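Local coordinates for monomethylamine methyltransferase mtmB1 (PDB 1NTH), which catalyses methyl transfer from monomethylamine to the corrinoid cofactor of its partner protein MtmC, a step in methanogenesis from methylamine, at residues Q41-D46 with G66-L71; K56-K61 with A315-A320; K61-G66 with S323-I328; Q260-G265 with I276-T281; A280-A285 with H294-V299. All coordinates share one frame; numbering follows the deposited sequence. Where two conformers were deposited one is given.

Contact 1: Q41-D46 with G66-L71; sequences QKYGLD and GFEMLL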
# COMPACT_ATOMS: atom_id res chain seq x y z
N GLN A 41 -26.99 -9.55 48.06
CA GLN A 41 -27.39 -9.28 49.43
C GLN A 41 -26.32 -8.52 50.22
O GLN A 41 -26.63 -7.58 50.94
CB GLN A 41 -27.74 -10.60 50.13
CG GLN A 41 -28.28 -10.44 51.56
CD GLN A 41 -29.42 -9.45 51.68
OE1 GLN A 41 -30.23 -9.29 50.76
NE2 GLN A 41 -29.50 -8.78 52.83
N LYS A 42 -25.06 -8.93 50.07
CA LYS A 42 -23.98 -8.26 50.78
C LYS A 42 -23.89 -6.78 50.46
O LYS A 42 -23.61 -5.97 51.34
CB LYS A 42 -22.65 -8.94 50.43
CG LYS A 42 -21.41 -8.15 50.83
CD LYS A 42 -20.14 -8.78 50.27
CE LYS A 42 -18.92 -7.92 50.57
NZ LYS A 42 -17.66 -8.53 50.05
N TYR A 43 -24.13 -6.42 49.20
CA TYR A 43 -24.07 -5.01 48.81
C TYR A 43 -25.45 -4.35 48.81
O TYR A 43 -25.58 -3.17 48.50
CB TYR A 43 -23.43 -4.86 47.42
CG TYR A 43 -21.93 -5.08 47.44
CD1 TYR A 43 -21.38 -6.31 47.09
CD2 TYR A 43 -21.07 -4.05 47.82
CE1 TYR A 43 -20.00 -6.51 47.13
CE2 TYR A 43 -19.69 -4.24 47.86
CZ TYR A 43 -19.16 -5.47 47.51
OH TYR A 43 -17.80 -5.66 47.54
N GLY A 44 -26.47 -5.12 49.17
CA GLY A 44 -27.82 -4.60 49.22
C GLY A 44 -28.30 -3.97 47.93
O GLY A 44 -28.93 -2.91 47.94
N LEU A 45 -28.01 -4.61 46.80
CA LEU A 45 -28.41 -4.08 45.51
C LEU A 45 -29.92 -4.11 45.31
O LEU A 45 -30.57 -5.14 45.50
CB LEU A 45 -27.72 -4.84 44.38
CG LEU A 45 -26.19 -4.84 44.43
CD1 LEU A 45 -25.65 -5.58 43.22
CD2 LEU A 45 -25.66 -3.41 44.47
N ASP A 46 -30.47 -2.96 44.93
CA ASP A 46 -31.90 -2.80 44.69
C ASP A 46 -32.04 -1.69 43.65
O ASP A 46 -31.76 -0.53 43.95
CB ASP A 46 -32.62 -2.40 45.98
CG ASP A 46 -34.13 -2.38 45.83
OD1 ASP A 46 -34.63 -2.38 44.69
OD2 ASP A 46 -34.83 -2.36 46.87
N GLY A 66 -19.64 -6.51 40.82
CA GLY A 66 -19.20 -7.10 39.56
C GLY A 66 -17.72 -7.45 39.59
O GLY A 66 -17.32 -8.51 39.09
N PHE A 67 -16.91 -6.57 40.16
CA PHE A 67 -15.48 -6.78 40.28
C PHE A 67 -15.23 -8.02 41.14
O PHE A 67 -14.44 -8.89 40.79
CB PHE A 67 -14.82 -5.56 40.93
CG PHE A 67 -13.31 -5.61 40.95
CD1 PHE A 67 -12.56 -4.80 40.09
CD2 PHE A 67 -12.63 -6.45 41.84
CE1 PHE A 67 -11.17 -4.83 40.12
CE2 PHE A 67 -11.24 -6.48 41.87
CZ PHE A 67 -10.50 -5.67 41.02
N GLU A 68 -15.92 -8.08 42.28
CA GLU A 68 -15.75 -9.20 43.20
C GLU A 68 -16.23 -10.52 42.60
O GLU A 68 -15.66 -11.58 42.87
CB GLU A 68 -16.50 -8.92 44.51
CG GLU A 68 -16.06 -9.80 45.68
CD GLU A 68 -16.81 -9.49 46.96
OE1 GLU A 68 -17.09 -8.29 47.21
OE2 GLU A 68 -17.10 -10.43 47.72
N MET A 69 -17.29 -10.46 41.80
CA MET A 69 -17.80 -11.65 41.15
C MET A 69 -16.70 -12.25 40.28
O MET A 69 -16.42 -13.45 40.34
CB MET A 69 -19.01 -11.27 40.28
CG MET A 69 -19.69 -12.43 39.58
SD MET A 69 -20.76 -13.39 40.68
CE MET A 69 -21.14 -14.79 39.65
N LEU A 70 -16.08 -11.42 39.45
CA LEU A 70 -15.02 -11.89 38.57
C LEU A 70 -13.81 -12.40 39.35
O LEU A 70 -13.26 -13.45 39.03
CB LEU A 70 -14.59 -10.76 37.62
CG LEU A 70 -13.59 -11.15 36.53
CD1 LEU A 70 -14.18 -12.23 35.63
CD2 LEU A 70 -13.23 -9.91 35.72
N LEU A 71 -13.41 -11.65 40.37
CA LEU A 71 -12.26 -12.01 41.18
C LEU A 71 -12.42 -13.32 41.96
O LEU A 71 -11.51 -14.14 42.01
CB LEU A 71 -11.94 -10.88 42.16
CG LEU A 71 -10.82 -11.17 43.16
CD1 LEU A 71 -9.49 -11.37 42.43
CD2 LEU A 71 -10.71 -10.03 44.15

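Contact 2: K56-K61 with A315-A320; sequences KDMMEK and AGWACA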
# COMPACT_ATOMS: atom_id res chain seq x y z
N LYS A 56 -25.64 7.16 42.63
CA LYS A 56 -24.24 6.80 42.48
C LYS A 56 -23.73 5.84 43.55
O LYS A 56 -22.83 5.05 43.29
CB LYS A 56 -23.37 8.05 42.43
CG LYS A 56 -21.89 7.77 42.21
CD LYS A 56 -21.08 9.06 42.17
CE LYS A 56 -19.60 8.76 41.96
NZ LYS A 56 -18.78 10.01 41.93
N ASP A 57 -24.30 5.90 44.74
CA ASP A 57 -23.88 5.00 45.81
C ASP A 57 -24.23 3.56 45.45
O ASP A 57 -23.42 2.65 45.65
CB ASP A 57 -24.55 5.39 47.14
CG ASP A 57 -24.09 6.73 47.66
OD1 ASP A 57 -22.86 6.94 47.78
OD2 ASP A 57 -24.95 7.59 47.96
N MET A 58 -25.43 3.37 44.92
CA MET A 58 -25.88 2.04 44.52
C MET A 58 -25.05 1.57 43.33
O MET A 58 -24.71 0.39 43.22
CB MET A 58 -27.37 2.08 44.14
CG MET A 58 -28.00 0.71 43.91
SD MET A 58 -27.99 -0.33 45.38
CE MET A 58 -29.37 0.38 46.30
N MET A 59 -24.71 2.50 42.44
CA MET A 59 -23.91 2.16 41.27
C MET A 59 -22.52 1.70 41.68
O MET A 59 -21.98 0.75 41.12
CB MET A 59 -23.81 3.37 40.33
CG MET A 59 -25.12 3.72 39.66
SD MET A 59 -25.07 5.33 38.86
CE MET A 59 -23.90 4.99 37.54
N GLU A 60 -21.93 2.38 42.66
CA GLU A 60 -20.60 2.01 43.13
C GLU A 60 -20.63 0.62 43.75
O GLU A 60 -19.68 -0.15 43.60
CB GLU A 60 -20.08 3.03 44.14
CG GLU A 60 -18.75 2.63 44.76
CD GLU A 60 -18.09 3.77 45.52
OE1 GLU A 60 -18.80 4.49 46.25
OE2 GLU A 60 -16.85 3.92 45.40
N LYS A 61 -21.70 0.29 44.45
CA LYS A 61 -21.80 -1.04 45.05
C LYS A 61 -21.95 -2.09 43.95
O LYS A 61 -21.42 -3.19 44.07
CB LYS A 61 -22.99 -1.10 46.02
CG LYS A 61 -22.78 -0.22 47.25
CD LYS A 61 -23.85 -0.46 48.31
CE LYS A 61 -25.24 -0.10 47.80
NZ LYS A 61 -26.29 -0.41 48.82
N ALA A 315 -29.13 -3.81 31.21
CA ALA A 315 -28.23 -3.08 30.33
C ALA A 315 -28.00 -1.64 30.81
O ALA A 315 -26.87 -1.16 30.82
CB ALA A 315 -28.78 -3.07 28.90
N GLY A 316 -29.08 -0.97 31.20
CA GLY A 316 -28.97 0.40 31.66
C GLY A 316 -28.08 0.55 32.88
O GLY A 316 -27.22 1.44 32.93
N TRP A 317 -28.27 -0.31 33.87
CA TRP A 317 -27.46 -0.25 35.08
C TRP A 317 -26.01 -0.66 34.83
O TRP A 317 -25.09 -0.03 35.34
CB TRP A 317 -28.05 -1.13 36.19
CG TRP A 317 -29.17 -0.46 36.93
CD1 TRP A 317 -30.46 -0.29 36.51
CD2 TRP A 317 -29.08 0.16 38.22
NE1 TRP A 317 -31.18 0.41 37.46
CE2 TRP A 317 -30.35 0.69 38.52
CE3 TRP A 317 -28.04 0.31 39.16
CZ2 TRP A 317 -30.62 1.37 39.72
CZ3 TRP A 317 -28.31 0.99 40.35
CH2 TRP A 317 -29.59 1.51 40.61
N ALA A 318 -25.81 -1.71 34.04
CA ALA A 318 -24.46 -2.16 33.75
C ALA A 318 -23.66 -1.07 33.03
O ALA A 318 -22.53 -0.76 33.41
CB ALA A 318 -24.50 -3.44 32.91
N CYS A 319 -24.25 -0.49 31.99
CA CYS A 319 -23.56 0.54 31.22
C CYS A 319 -23.35 1.83 32.00
O CYS A 319 -22.27 2.42 31.94
CB CYS A 319 -24.32 0.85 29.93
SG CYS A 319 -23.41 1.98 28.85
N ALA A 320 -24.37 2.28 32.73
CA ALA A 320 -24.23 3.51 33.51
C ALA A 320 -23.10 3.34 34.51
O ALA A 320 -22.30 4.25 34.74
CB ALA A 320 -25.53 3.84 34.23

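Contact 3: K61-G66 with S323-I328; sequences KLFKAG and SEFTDI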
# COMPACT_ATOMS: atom_id res chain seq x y z
N LYS A 61 -21.70 0.29 44.45
CA LYS A 61 -21.80 -1.04 45.05
C LYS A 61 -21.95 -2.09 43.95
O LYS A 61 -21.42 -3.19 44.07
CB LYS A 61 -22.99 -1.10 46.02
CG LYS A 61 -22.78 -0.22 47.25
CD LYS A 61 -23.85 -0.46 48.31
CE LYS A 61 -25.24 -0.10 47.80
NZ LYS A 61 -26.29 -0.41 48.82
N LEU A 62 -22.66 -1.74 42.89
CA LEU A 62 -22.83 -2.66 41.77
C LEU A 62 -21.48 -2.91 41.11
O LEU A 62 -21.17 -4.03 40.71
CB LEU A 62 -23.82 -2.10 40.74
CG LEU A 62 -23.89 -2.85 39.40
CD1 LEU A 62 -24.25 -4.32 39.64
CD2 LEU A 62 -24.92 -2.19 38.49
N PHE A 63 -20.67 -1.86 40.99
CA PHE A 63 -19.36 -2.01 40.37
C PHE A 63 -18.50 -2.93 41.23
O PHE A 63 -17.84 -3.84 40.72
CB PHE A 63 -18.66 -0.65 40.23
CG PHE A 63 -17.28 -0.76 39.64
CD1 PHE A 63 -17.10 -1.11 38.31
CD2 PHE A 63 -16.16 -0.54 40.43
CE1 PHE A 63 -15.83 -1.25 37.77
CE2 PHE A 63 -14.87 -0.67 39.90
CZ PHE A 63 -14.71 -1.03 38.57
N LYS A 64 -18.50 -2.69 42.54
CA LYS A 64 -17.72 -3.52 43.45
C LYS A 64 -18.19 -4.97 43.39
O LYS A 64 -17.38 -5.89 43.44
CB LYS A 64 -17.82 -2.98 44.88
CG LYS A 64 -17.10 -1.66 45.07
CD LYS A 64 -17.22 -1.18 46.51
CE LYS A 64 -16.44 0.10 46.73
NZ LYS A 64 -16.55 0.59 48.14
N ALA A 65 -19.50 -5.16 43.29
CA ALA A 65 -20.07 -6.51 43.21
C ALA A 65 -19.59 -7.22 41.94
O ALA A 65 -19.18 -8.38 41.98
CB ALA A 65 -21.59 -6.43 43.23
N GLY A 66 -19.64 -6.51 40.82
CA GLY A 66 -19.20 -7.10 39.56
C GLY A 66 -17.72 -7.45 39.59
O GLY A 66 -17.32 -8.51 39.09
N SER A 323 -19.74 3.11 32.72
CA SER A 323 -19.40 4.45 32.23
C SER A 323 -18.92 5.35 33.36
O SER A 323 -18.04 6.19 33.17
CB SER A 323 -20.61 5.09 31.56
OG SER A 323 -21.02 4.36 30.42
N GLU A 324 -19.51 5.18 34.54
CA GLU A 324 -19.16 5.99 35.69
C GLU A 324 -17.80 5.66 36.30
O GLU A 324 -17.04 6.57 36.64
CB GLU A 324 -20.24 5.86 36.76
CG GLU A 324 -19.92 6.59 38.07
CD GLU A 324 -20.06 8.09 37.95
OE1 GLU A 324 -19.52 8.81 38.82
OE2 GLU A 324 -20.73 8.56 37.00
N PHE A 325 -17.49 4.37 36.43
CA PHE A 325 -16.25 3.96 37.07
C PHE A 325 -15.10 3.46 36.22
O PHE A 325 -14.03 3.16 36.76
CB PHE A 325 -16.58 2.93 38.16
CG PHE A 325 -17.57 3.43 39.17
CD1 PHE A 325 -18.92 3.13 39.03
CD2 PHE A 325 -17.16 4.25 40.21
CE1 PHE A 325 -19.86 3.66 39.92
CE2 PHE A 325 -18.09 4.78 41.10
CZ PHE A 325 -19.44 4.49 40.96
N THR A 326 -15.30 3.36 34.91
CA THR A 326 -14.22 2.91 34.02
C THR A 326 -14.29 3.69 32.72
O THR A 326 -15.22 4.47 32.49
CB THR A 326 -14.33 1.41 33.66
OG1 THR A 326 -15.32 1.23 32.64
CG2 THR A 326 -14.71 0.58 34.87
N ASP A 327 -13.30 3.46 31.86
CA ASP A 327 -13.24 4.10 30.56
C ASP A 327 -13.48 3.05 29.47
O ASP A 327 -13.17 3.27 28.31
CB ASP A 327 -11.88 4.77 30.37
CG ASP A 327 -11.73 6.02 31.22
OD1 ASP A 327 -10.59 6.38 31.55
OD2 ASP A 327 -12.76 6.65 31.54
N ILE A 328 -14.05 1.91 29.87
CA ILE A 328 -14.34 0.83 28.94
C ILE A 328 -15.38 1.25 27.90
O ILE A 328 -16.46 1.70 28.26
CB ILE A 328 -14.86 -0.42 29.68
CG1 ILE A 328 -13.77 -0.97 30.60
CG2 ILE A 328 -15.29 -1.49 28.67
CD1 ILE A 328 -14.24 -2.13 31.48

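Contact 4: Q260-G265 with I276-T281; sequences QMPIFG and IVDVAT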
# COMPACT_ATOMS: atom_id res chain seq x y z
N GLN A 260 -20.81 -10.49 25.14
CA GLN A 260 -21.38 -11.42 26.11
C GLN A 260 -22.84 -11.04 26.24
O GLN A 260 -23.18 -9.85 26.28
CB GLN A 260 -20.67 -11.34 27.47
CG GLN A 260 -20.77 -12.65 28.27
CD GLN A 260 -22.01 -12.73 29.14
OE1 GLN A 260 -22.60 -13.81 29.30
NE2 GLN A 260 -22.41 -11.61 29.73
N MET A 261 -23.71 -12.04 26.26
CA MET A 261 -25.13 -11.80 26.36
C MET A 261 -25.70 -12.50 27.58
O MET A 261 -26.19 -13.62 27.49
CB MET A 261 -25.82 -12.30 25.09
CG MET A 261 -25.36 -11.60 23.80
SD MET A 261 -23.66 -11.98 23.28
CE MET A 261 -23.90 -13.58 22.47
N PRO A 262 -25.62 -11.85 28.75
CA PRO A 262 -26.13 -12.45 29.98
C PRO A 262 -27.63 -12.74 29.89
O PRO A 262 -28.38 -11.96 29.30
CB PRO A 262 -25.79 -11.41 31.05
CG PRO A 262 -25.83 -10.12 30.29
CD PRO A 262 -25.15 -10.47 28.99
N ILE A 263 -28.04 -13.86 30.46
CA ILE A 263 -29.43 -14.27 30.40
C ILE A 263 -30.22 -13.99 31.67
O ILE A 263 -29.93 -14.55 32.73
CB ILE A 263 -29.53 -15.78 30.08
CG1 ILE A 263 -28.82 -16.07 28.75
CG2 ILE A 263 -30.99 -16.21 30.00
CD1 ILE A 263 -28.74 -17.54 28.40
N PHE A 264 -31.22 -13.11 31.56
CA PHE A 264 -32.07 -12.80 32.70
C PHE A 264 -32.87 -14.06 32.99
O PHE A 264 -33.50 -14.61 32.09
CB PHE A 264 -33.04 -11.67 32.37
CG PHE A 264 -34.18 -11.56 33.34
CD1 PHE A 264 -33.96 -11.18 34.66
CD2 PHE A 264 -35.48 -11.92 32.96
CE1 PHE A 264 -35.00 -11.15 35.58
CE2 PHE A 264 -36.53 -11.89 33.87
CZ PHE A 264 -36.29 -11.51 35.19
N GLY A 265 -32.85 -14.50 34.24
CA GLY A 265 -33.57 -15.71 34.59
C GLY A 265 -32.71 -16.92 34.30
O GLY A 265 -33.16 -18.07 34.43
N ILE A 276 -24.88 -8.04 37.96
CA ILE A 276 -23.58 -8.25 38.59
C ILE A 276 -22.71 -9.03 37.60
O ILE A 276 -21.55 -8.70 37.39
CB ILE A 276 -23.72 -9.06 39.90
CG1 ILE A 276 -24.39 -8.20 40.97
CG2 ILE A 276 -22.35 -9.53 40.38
CD1 ILE A 276 -24.68 -8.94 42.27
N VAL A 277 -23.30 -10.05 36.99
CA VAL A 277 -22.58 -10.86 36.01
C VAL A 277 -22.21 -10.00 34.81
O VAL A 277 -21.10 -10.10 34.28
CB VAL A 277 -23.45 -12.05 35.52
CG1 VAL A 277 -22.84 -12.68 34.27
CG2 VAL A 277 -23.55 -13.09 36.62
N ASP A 278 -23.14 -9.15 34.38
CA ASP A 278 -22.91 -8.27 33.23
C ASP A 278 -21.71 -7.36 33.48
O ASP A 278 -20.85 -7.21 32.61
CB ASP A 278 -24.16 -7.43 32.96
CG ASP A 278 -24.16 -6.82 31.57
OD1 ASP A 278 -23.14 -6.96 30.86
OD2 ASP A 278 -25.19 -6.22 31.19
N VAL A 279 -21.64 -6.75 34.66
CA VAL A 279 -20.51 -5.88 34.98
C VAL A 279 -19.24 -6.72 34.96
O VAL A 279 -18.21 -6.30 34.43
CB VAL A 279 -20.69 -5.22 36.37
CG1 VAL A 279 -19.40 -4.53 36.81
CG2 VAL A 279 -21.83 -4.20 36.31
N ALA A 280 -19.31 -7.92 35.53
CA ALA A 280 -18.15 -8.81 35.56
C ALA A 280 -17.66 -9.17 34.16
O ALA A 280 -16.45 -9.26 33.93
CB ALA A 280 -18.49 -10.08 36.34
N THR A 281 -18.58 -9.37 33.22
CA THR A 281 -18.17 -9.74 31.86
C THR A 281 -17.66 -8.54 31.06
O THR A 281 -16.88 -8.72 30.12
CB THR A 281 -19.29 -10.50 31.10
OG1 THR A 281 -20.46 -9.70 30.98
CG2 THR A 281 -19.63 -11.79 31.84
O HOH W 1 -22.09 -8.29 28.69

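Contact 5: A280-A285 with H294-V299; sequences ATHINA and HLDGPV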
# COMPACT_ATOMS: atom_id res chain seq x y z
N ALA A 280 -19.31 -7.92 35.53
CA ALA A 280 -18.15 -8.81 35.56
C ALA A 280 -17.66 -9.17 34.16
O ALA A 280 -16.45 -9.26 33.93
CB ALA A 280 -18.49 -10.08 36.34
N THR A 281 -18.58 -9.37 33.22
CA THR A 281 -18.17 -9.74 31.86
C THR A 281 -17.66 -8.54 31.06
O THR A 281 -16.88 -8.72 30.12
CB THR A 281 -19.29 -10.50 31.10
OG1 THR A 281 -20.46 -9.70 30.98
CG2 THR A 281 -19.63 -11.79 31.84
N HIS A 282 -18.09 -7.33 31.42
CA HIS A 282 -17.60 -6.12 30.75
C HIS A 282 -16.12 -6.02 31.14
O HIS A 282 -15.27 -5.71 30.31
CB HIS A 282 -18.32 -4.86 31.25
CG HIS A 282 -19.56 -4.52 30.47
ND1 HIS A 282 -20.72 -5.26 30.54
CD2 HIS A 282 -19.83 -3.49 29.63
CE1 HIS A 282 -21.64 -4.70 29.78
NE2 HIS A 282 -21.13 -3.63 29.21
N ILE A 283 -15.83 -6.28 32.41
CA ILE A 283 -14.46 -6.23 32.90
C ILE A 283 -13.63 -7.37 32.30
O ILE A 283 -12.48 -7.17 31.89
CB ILE A 283 -14.42 -6.33 34.45
CG1 ILE A 283 -15.09 -5.08 35.06
CG2 ILE A 283 -12.99 -6.43 34.94
CD1 ILE A 283 -15.29 -5.16 36.59
N ASN A 284 -14.20 -8.57 32.24
CA ASN A 284 -13.48 -9.71 31.68
C ASN A 284 -13.09 -9.46 30.22
O ASN A 284 -12.07 -9.97 29.75
CB ASN A 284 -14.33 -10.98 31.77
CG ASN A 284 -13.54 -12.23 31.48
OD1 ASN A 284 -12.48 -12.46 32.07
ND2 ASN A 284 -14.03 -13.06 30.56
N ALA A 285 -13.89 -8.67 29.51
CA ALA A 285 -13.62 -8.37 28.11
C ALA A 285 -12.24 -7.75 27.91
O ALA A 285 -11.51 -8.13 26.99
CB ALA A 285 -14.69 -7.43 27.57
N HIS A 294 -16.57 -3.63 24.29
CA HIS A 294 -17.39 -4.78 24.66
C HIS A 294 -18.85 -4.59 24.26
O HIS A 294 -19.44 -3.55 24.52
CB HIS A 294 -17.32 -5.01 26.17
CG HIS A 294 -18.23 -6.09 26.66
ND1 HIS A 294 -17.98 -7.43 26.46
CD2 HIS A 294 -19.41 -6.02 27.32
CE1 HIS A 294 -18.97 -8.14 26.98
NE2 HIS A 294 -19.85 -7.31 27.51
N LEU A 295 -19.41 -5.63 23.64
CA LEU A 295 -20.80 -5.60 23.21
C LEU A 295 -21.64 -6.43 24.18
O LEU A 295 -21.38 -7.61 24.39
CB LEU A 295 -20.93 -6.19 21.81
CG LEU A 295 -22.35 -6.20 21.25
CD1 LEU A 295 -22.81 -4.78 20.95
CD2 LEU A 295 -22.38 -7.03 19.99
N ASP A 296 -22.64 -5.79 24.77
CA ASP A 296 -23.55 -6.44 25.72
C ASP A 296 -24.78 -6.90 24.95
O ASP A 296 -24.89 -6.69 23.73
CB ASP A 296 -23.93 -5.42 26.80
CG ASP A 296 -24.59 -6.06 28.02
OD1 ASP A 296 -24.80 -7.29 28.04
OD2 ASP A 296 -24.88 -5.30 28.96
N GLY A 297 -25.72 -7.52 25.65
CA GLY A 297 -26.94 -7.98 25.03
C GLY A 297 -27.74 -8.84 25.99
O GLY A 297 -27.99 -10.01 25.71
N PRO A 298 -28.16 -8.28 27.14
CA PRO A 298 -28.94 -9.06 28.11
C PRO A 298 -30.19 -9.60 27.43
O PRO A 298 -30.91 -8.84 26.78
CB PRO A 298 -29.27 -8.04 29.20
CG PRO A 298 -28.15 -7.03 29.09
CD PRO A 298 -28.02 -6.89 27.59
N VAL A 299 -30.46 -10.89 27.58
CA VAL A 299 -31.62 -11.47 26.94
C VAL A 299 -32.53 -12.20 27.93
O VAL A 299 -32.06 -12.80 28.89
CB VAL A 299 -31.17 -12.43 25.81
CG1 VAL A 299 -30.33 -13.56 26.39
CG2 VAL A 299 -32.38 -12.97 25.07
O HOH W 1 -22.09 -8.29 28.69

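Contact 1: Q41-D46 with G66-L71
Glu-68 reaches out from helix 56-73 and meets Lys-42 and Tyr-43, which stand at the end of helix 24-42. The lysine reaches Glu-68 with its whole chain. Its CG lies opposite the backbone N (chi1 166°), and from there the chain runs fully extended through CD and brings the ammonium group to the carboxylate. CE is the first atom to come near, 3.8 Å from Glu-68 OE1. The tip, Lys-42 NZ, makes a salt bridge to Glu-68 OE1 at 2.9 Å, coming in on the syn side and 16° out of the carboxylate plane. A weak second bond joins Lys-42 NZ to Glu-68 OE2 at 3.1 Å. Tyr-43 supplies the other grip: its OH donates to Glu-68 OE1 at 2.7 Å, nearly along the C-O axis, and that oxygen sits in the plane of the phenol ring, at its edge. Ring and carboxylate planes are turned 69° apart. A phenylalanine in place of Tyr-43 would probably leave Glu-68 OE1 one donor short and the carboxylate freer to swing on the lysine. Just beyond, Gly-44 takes positive phi and closes the helix with a Schellman motif, while Tyr-43 O accepts from Lys-61 NZ of the facing helix. Lys-42 and Glu-68 were each modelled in two conformers, so these bonds describe one of the states. With two donors on one oxygen, the carboxylate should be biased toward its ionised form, although a surface setting would soften that effect.

Contact 2: K56-K61 with A315-A320
Trp-317 NE1 is hydrogen-bonded to the backbone O of Glu-50, and with its polar edge so engaged the indole presents its six-membered ring to Met-58 on helix 56-73. Met-58 CG does the touching, 3.6 Å from Trp-317 CZ3 and 3.7 Å from Trp-317 CH2, approaching obliquely. Beyond CG the Met-58 chain bends twice, at chi2 (63°) and chi3, which carries sulfur and methyl away from the tryptophan. Met-59 works the other way. It starts off to one side, but its end curls in until its methyl lies against the next turn of the opposite helix: Met-59 CE is 3.9 Å from Ala-320 CB and 3.3 Å from Ala-320 O. Its CG adds a looser touch, 4.3 Å from Trp-317 CZ3. The contact is thus apolar packing of two thioether chains on the indole and on the methyl of Ala-320. The two segments cross almost perpendicularly, at -85°, with axes 10.3 Å apart. Phe-47 stacks on the indole, and Pro-53 touches Met-59, Trp-317 and Ala-320. On its other sides helix 309-325 sets Ala-318 against Asp-278 of helix 271-288 and lays Ala-315 and Cys-319 on strand 330-333, placing it between that barrel strand and helix 56-73.

Contact 3: K61-G66 with S323-I328
Phe-63 and Phe-325 meet closely through one methylene and only loosely through their rings. Phe-325 CB sits over the centre of the Phe-63 ring, 4.0 Å from its centroid and 8° off the normal, a well-centred CH-pi contact. At the ring's far end Thr-326 CG2 closes in obliquely, 3.6 Å from Phe-63 CE1. Phe-63 can take both because its CG stands opposite the backbone N (chi1 178°), which sends the ring out toward the other segment. Thr-326 is the first residue past the end of helix 309-325, in the connection to strand 330-333 of the TIM barrel. Its OG1 accepts from Ile-328 N at 3.1 Å, an ST turn, and is also hydrogen-bonded to Ile-322 O; gripped by both, the hydroxyl stays turned to its own chain and the methyl is left for Phe-63. The ring pair is slacker: the planes of Phe-63 and Phe-325 are nearly parallel, at 22°, but slid so far that they barely overlap, with centroids 5.5 Å apart. This side closes up at one place, where Phe-63 CB comes to 4.0 Å from Phe-325 CD1. It is also nearer solvent: Phe-325 is partly exposed, with Glu-324 CG lying over one ring face, toward its rim, and Met-59 and Glu-60 of helix 56-73 beside it.

Contact 4: Q260-G265 with I276-T281
A chi1 of -154° and a bend at chi2 carry the Gln-260 side chain across Thr-281 at about a right angle, while the threonine's own chi1 of 60° places OG1 between the backbone N and the carbonyl carbon. Gln-260 CG lies 3.8 Å from Thr-281 CB, and the amide carbon CD of Gln-260 lies 3.7 Å from Thr-281 CG2. One turn earlier on the helix, Asp-278 faces Pro-262. The apex of the proline ring, Pro-262 CG, is 3.9 Å from Asp-278 CG and nearly equidistant from the two carboxylate oxygens. Between the two pairs sits a water. It is placed to donate to Asp-278 OD1 at 2.8 Å and to Gln-260 O at 3.1 Å, and it is also hydrogen-bonded to Thr-281 OG1 at 3.1 Å. The contact ties the loop after strand 255-259 to helix 271-288, the next element of the beta-alpha-beta unit that strand 263-264 opens. Among these buried residues, the water has more acceptors near it than protons to give, so its bonds probably compete or alternate, and it links a backbone carbonyl, a carboxylate, a hydroxyl and, from strand 293-300, the imidazole of His-294.

Contact 5: A280-A285 with H294-V299
In the beta-alpha-beta unit that leads from strand 263-264 through helix 271-288 to strand 293-300, His-282 and His-294 pack as a T-shaped pair. His-282 CG stands beside the backbone N, anti to the carbonyl carbon (chi1 -90°), which lays its ring face against the edge of His-294. Centroids are 4.3 Å apart, planes meet at 60°, and His-294 CD2 stands 3.3 Å above the centre of the His-282 ring. In return, His-282 CA lies over the His-294 face in a CH-pi contact. Ala-285 CB comes obliquely to His-294 ND1, at 3.5 Å, and that nitrogen is hydrogen-bonded to Asp-258. In the plane of the His-294 ring a water meets NE2 at 2.7 Å and bridges to Thr-281 OG1. Asp-296 OD2 approaches the His-282 ring edge, 3.4 Å from CE1, and forms a salt bridge with Arg-361. His-282 is pinned by Asp-278 O at ND1 and Arg-361 at NE2; an alanine here would probably leave both without that partner and the edge of His-294 without its ring. The axes of helix 280-285 and strand 294-296 run nearly antiparallel, at 156° and 8.8 Å apart. Strands 255-259 and 330-333 flank strand 293-300, and Ile-283 packs against Phe-63 and Leu-70 of helix 56-73.

In the fold
The five contacts run inward from the surface to the barrel. Contact 1 lies about 23 Å from the chain centre, contacts 2 and 3 about 18 Å, contact 4 about 12 Å and contact 5 about 8 Å. Contacts 1, 2 and 3 all use helix 56-73; the last two, centres 7 Å apart, both set it against helix 309-325. Helix 271-288 carries contacts 4 and 5, centres 6 Å apart, which share Thr-281 and one water. Ala-280 CB, 3.4 Å from Gly-66 O, joins the two groups. TIM barrel active sites lie at the C-terminal strand ends, and contacts 4 and 5 lie close to that end of the barrel.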